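Lmo2349 protein (Listeria monocytogenes, PDB 4GVO) probably serves as the extracellular solute-binding component of an ABC transporter that takes up L-cystine. Local coordinates at residues A[71-79]-A[196-206]. Sequence-based numbering, arbitrary orientation.
Sequences DIVAHQMEK and AKVYFMLGKDE. With HIS (histidine), chain E.
Val73 and Met201 form an antiparallel hydrogen-bonded pair, with Val73 N to Met201 O at 2.8 Å and Met201 N to Val73 O at 3.2 Å; beyond it comes a single bridge, Glu78 with Val198, shifted by two, where Tyr199 N donates to Met77 O and Lys79 N to Lys197 O. Between the two, one water accepts from the backbone N-H groups of His75 and Met77 and donates to Tyr199 O, so it bridges the two segments where the register changes.

Met201 and Met77 cross at about a right angle: Met201 SD lies 3.6 Å from Met77 CB and also touches CE of Met77, whose chain bends at chi2 and chi3. Ile72 and Leu202 lie side by side, while Ala74 CB meets the edge of the Phe200 ring, 3.7 Å from CE1. In the conformer described, one of two, Lys79 passes over one face of Tyr199: its CG is anti to the backbone N (chi1 -175°) and a bend at chi3 sets CE 4.0 Å from the ring centroid, 28° off the normal, a CH-pi contact. In that conformer a water links Lys79 NZ and Tyr199 OH.

His75 to Glu78 line the ligand pocket, in which histidine and S-oxy cysteine are both seen. Glu78 N bonds the carboxylate of either, almost straight (174°) to the histidine O at 2.8 Å, and Glu78 OE2 lies 2.7 Å from the histidine ligand N. Glu78 OE1 is held by Asn128 and by a water shared with Ala196 N.

In this family 3 solute-binding fold, strand 72-73 runs between strand 9-15, parallel to it, and antiparallel strand 191-202. Leu62 of helix 61-66 covers the methionine pair, whereas Phe200 packs on Leu38, Val39 and Ile42 of helix 34-44.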
loop_
_atom_site.group_PDB
_atom_site.type_symbol
_atom_site.label_atom_id
_atom_site.label_comp_id
_atom_site.label_asym_id
_atom_site.label_seq_id
_atom_site.Cartn_x
_atom_site.Cartn_y
_atom_site.Cartn_z
ATOM N N ASP A 71 16.733 -1.407 5.833
ATOM C CA ASP A 71 17.071 -2.580 5.067
ATOM C C ASP A 71 15.941 -3.166 4.243
ATOM O O ASP A 71 16.173 -3.800 3.205
ATOM C CB ASP A 71 17.639 -3.662 5.993
ATOM C CG ASP A 71 18.815 -3.165 6.837
ATOM O OD1 ASP A 71 19.762 -2.571 6.262
ATOM O OD2 ASP A 71 18.803 -3.345 8.092
ATOM N N ILE A 72 14.719 -2.961 4.699
ATOM C CA ILE A 72 13.510 -3.476 4.065
ATOM C C ILE A 72 12.447 -2.449 4.230
ATOM O O ILE A 72 12.430 -1.770 5.270
ATOM C CB ILE A 72 12.987 -4.749 4.779
ATOM C CG1 ILE A 72 14.019 -5.861 4.710
ATOM C CG2 ILE A 72 11.652 -5.208 4.185
ATOM C CD1 ILE A 72 13.570 -7.188 5.335
ATOM N N VAL A 73 11.551 -2.362 3.249
ATOM C CA VAL A 73 10.326 -1.536 3.401
ATOM C C VAL A 73 9.129 -2.471 3.345
ATOM O O VAL A 73 9.055 -3.343 2.446
ATOM C CB VAL A 73 10.256 -0.454 2.312
ATOM C CG1 VAL A 73 8.876 0.207 2.263
ATOM C CG2 VAL A 73 11.342 0.597 2.556
ATOM N N ALA A 74 8.214 -2.269 4.293
ATOM C CA ALA A 74 6.916 -2.983 4.373
ATOM C C ALA A 74 5.799 -1.974 4.475
ATOM O O ALA A 74 5.643 -1.360 5.522
ATOM C CB ALA A 74 6.900 -3.890 5.605
ATOM N N HIS A 75 5.099 -1.713 3.375
ATOM C CA HIS A 75 4.004 -0.784 3.364
ATOM C C HIS A 75 3.101 -1.052 2.185
ATOM O O HIS A 75 2.858 -0.166 1.371
ATOM C CB HIS A 75 4.533 0.671 3.324
ATOM C CG HIS A 75 3.516 1.721 3.731
ATOM N ND1 HIS A 75 2.369 1.980 3.030
ATOM C CD2 HIS A 75 3.508 2.591 4.822
ATOM C CE1 HIS A 75 1.674 2.956 3.677
ATOM N NE2 HIS A 75 2.373 3.349 4.737
ATOM N N GLN A 76 2.646 -2.287 2.051
ATOM C CA GLN A 76 1.777 -2.659 0.923
ATOM C C GLN A 76 2.392 -2.241 -0.415
ATOM O O GLN A 76 1.703 -1.693 -1.295
ATOM C CB GLN A 76 0.387 -2.100 1.114
ATOM C CG GLN A 76 -0.389 -2.794 2.231
ATOM C CD GLN A 76 -0.789 -4.202 1.854
ATOM O OE1 GLN A 76 -1.421 -4.411 0.820
ATOM N NE2 GLN A 76 -0.392 -5.170 2.674
ATOM N N MET A 77 3.698 -2.479 -0.586
ATOM C CA MET A 77 4.382 -1.942 -1.769
ATOM C C MET A 77 4.120 -2.796 -3.014
ATOM O O MET A 77 4.488 -3.975 -3.081
ATOM C CB MET A 77 5.905 -1.839 -1.543
ATOM C CG MET A 77 6.270 -0.932 -0.361
ATOM S SD MET A 77 5.688 0.758 -0.494
ATOM C CE MET A 77 6.926 1.440 -1.599
ATOM N N GLU A 78 3.517 -2.139 -4.008
ATOM C CA GLU A 78 3.244 -2.722 -5.300
ATOM C C GLU A 78 4.483 -2.858 -6.134
ATOM O O GLU A 78 5.284 -1.924 -6.236
ATOM C CB GLU A 78 2.232 -1.831 -6.018
ATOM C CG GLU A 78 0.831 -1.861 -5.414
ATOM C CD GLU A 78 -0.000 -0.656 -5.893
ATOM O OE1 GLU A 78 -0.305 -0.594 -7.111
ATOM O OE2 GLU A 78 -0.317 0.237 -5.086
ATOM N N LYS A 79 4.638 -4.000 -6.808
ATOM C CA LYS A 79 5.722 -4.161 -7.741
ATOM C C LYS A 79 5.456 -3.354 -9.000
ATOM O O LYS A 79 4.383 -3.420 -9.560
ATOM C CB LYS A 79 5.963 -5.619 -8.071
ATOM C CG LYS A 79 7.180 -5.814 -8.968
ATOM C CD LYS A 79 7.251 -7.193 -9.575
ATOM C CE LYS A 79 7.588 -8.230 -8.552
ATOM N NZ LYS A 79 7.435 -9.561 -9.189
ATOM N N ALA A 196 -0.982 -4.907 -9.649
ATOM C CA ALA A 196 0.275 -5.326 -9.031
ATOM C C ALA A 196 0.034 -6.106 -7.754
ATOM O O ALA A 196 -0.928 -5.829 -6.994
ATOM C CB ALA A 196 1.158 -4.130 -8.754
ATOM N N LYS A 197 0.891 -7.078 -7.492
ATOM C CA LYS A 197 0.908 -7.703 -6.171
ATOM C C LYS A 197 1.855 -6.929 -5.243
ATOM O O LYS A 197 2.632 -6.094 -5.682
ATOM C CB LYS A 197 1.314 -9.168 -6.305
ATOM C CG LYS A 197 0.355 -10.025 -7.123
ATOM C CD LYS A 197 0.737 -11.500 -7.211
ATOM C CE LYS A 197 -0.306 -12.245 -8.063
ATOM N NZ LYS A 197 -0.025 -13.673 -8.066
ATOM N N VAL A 198 1.767 -7.260 -3.961
ATOM C CA VAL A 198 2.457 -6.584 -2.867
ATOM C C VAL A 198 3.596 -7.486 -2.373
ATOM O O VAL A 198 3.398 -8.694 -2.135
ATOM C CB VAL A 198 1.462 -6.296 -1.732
ATOM C CG1 VAL A 198 2.184 -6.013 -0.394
ATOM C CG2 VAL A 198 0.518 -5.140 -2.119
ATOM N N TYR A 199 4.766 -6.884 -2.215
ATOM C CA TYR A 199 5.960 -7.540 -1.788
ATOM C C TYR A 199 6.741 -6.631 -0.836
ATOM O O TYR A 199 6.500 -5.436 -0.774
ATOM C CB TYR A 199 6.865 -7.850 -2.978
ATOM C CG TYR A 199 6.257 -8.629 -4.116
ATOM C CD1 TYR A 199 5.506 -7.988 -5.104
ATOM C CD2 TYR A 199 6.456 -9.986 -4.234
ATOM C CE1 TYR A 199 4.971 -8.666 -6.164
ATOM C CE2 TYR A 199 5.900 -10.685 -5.271
ATOM C CZ TYR A 199 5.163 -10.012 -6.247
ATOM O OH TYR A 199 4.640 -10.698 -7.299
ATOM N N PHE A 200 7.734 -7.200 -0.161
ATOM C CA PHE A 200 8.749 -6.395 0.515
ATOM C C PHE A 200 9.754 -5.830 -0.492
ATOM O O PHE A 200 9.998 -6.436 -1.541
ATOM C CB PHE A 200 9.481 -7.209 1.573
ATOM C CG PHE A 200 8.564 -7.767 2.619
ATOM C CD1 PHE A 200 8.019 -6.928 3.558
ATOM C CD2 PHE A 200 8.221 -9.133 2.662
ATOM C CE1 PHE A 200 7.169 -7.390 4.518
ATOM C CE2 PHE A 200 7.313 -9.600 3.612
ATOM C CZ PHE A 200 6.812 -8.736 4.565
ATOM N N MET A 201 10.324 -4.679 -0.155
ATOM C CA MET A 201 11.336 -4.078 -0.965
ATOM C C MET A 201 12.617 -3.991 -0.201
ATOM O O MET A 201 12.612 -3.642 0.986
ATOM C CB MET A 201 10.915 -2.677 -1.442
ATOM C CG MET A 201 9.697 -2.733 -2.347
ATOM S SD MET A 201 9.169 -1.126 -2.983
ATOM C CE MET A 201 10.620 -0.618 -3.901
ATOM N N LEU A 202 13.712 -4.301 -0.881
ATOM C CA LEU A 202 15.052 -4.348 -0.278
ATOM C C LEU A 202 16.047 -3.659 -1.207
ATOM O O LEU A 202 15.768 -3.383 -2.347
ATOM C CB LEU A 202 15.480 -5.807 -0.069
ATOM C CG LEU A 202 14.538 -6.703 0.743
ATOM C CD1 LEU A 202 13.535 -7.461 -0.150
ATOM C CD2 LEU A 202 15.355 -7.687 1.589
ATOM N N GLY A 203 17.254 -3.447 -0.705
ATOM C CA GLY A 203 18.347 -3.056 -1.589
ATOM C C GLY A 203 18.753 -4.185 -2.494
ATOM O O GLY A 203 18.639 -5.349 -2.124
ATOM N N LYS A 204 19.270 -3.845 -3.677
ATOM C CA LYS A 204 19.644 -4.845 -4.682
ATOM C C LYS A 204 20.728 -5.807 -4.175
ATOM O O LYS A 204 20.781 -6.935 -4.648
ATOM C CB LYS A 204 20.099 -4.179 -5.995
ATOM C CG LYS A 204 18.922 -3.665 -6.837
ATOM C CD LYS A 204 18.073 -4.754 -7.451
ATOM C CE LYS A 204 17.176 -4.256 -8.599
ATOM N NZ LYS A 204 16.055 -5.234 -8.932
ATOM N N ASP A 205 21.574 -5.365 -3.233
ATOM C CA ASP A 205 22.626 -6.201 -2.657
ATOM C C ASP A 205 22.137 -7.250 -1.674
ATOM O O ASP A 205 22.891 -8.154 -1.311
ATOM C CB ASP A 205 23.620 -5.276 -1.908
ATOM C CG ASP A 205 22.898 -4.356 -0.867
ATOM O OD1 ASP A 205 21.966 -3.497 -1.229
ATOM O OD2 ASP A 205 23.265 -4.496 0.320
ATOM N N GLU A 206 20.881 -7.109 -1.216
ATOM C CA GLU A 206 20.351 -7.887 -0.072
ATOM C C GLU A 206 19.680 -9.194 -0.477
ATOM O O GLU A 206 18.596 -9.549 -0.030
ATOM C CB GLU A 206 19.422 -7.029 0.815
ATOM C CG GLU A 206 20.078 -5.835 1.440
ATOM C CD GLU A 206 19.162 -5.110 2.390
ATOM O OE1 GLU A 206 18.192 -4.508 1.897
ATOM O OE2 GLU A 206 19.366 -5.191 3.612
HETATM N N HIS E . 0.376 0.279 -2.448
HETATM C CA HIS E . 1.069 1.605 -2.435
HETATM C C HIS E . 2.277 1.640 -3.309
HETATM O O HIS E . 2.718 0.572 -3.759
HETATM C CB HIS E . 1.456 1.979 -1.016
HETATM C CG HIS E . 0.348 2.673 -0.283
HETATM N ND1 HIS E . -0.815 2.056 -0.029
HETATM C CD2 HIS E . 0.211 3.999 0.194
HETATM C CE1 HIS E . -1.647 2.933 0.588
HETATM N NE2 HIS E . -0.997 4.097 0.739
HETATM O OXT HIS E . 2.810 2.741 -3.581
HETATM O O HOH W 1 20.876 -2.300 3.840
HETATM O O HOH W 2 5.486 -3.871 1.292
HETATM O O HOH W 3 -1.742 -2.220 -8.541
HETATM O O HOH W 4 4.444 -9.908 -9.659
#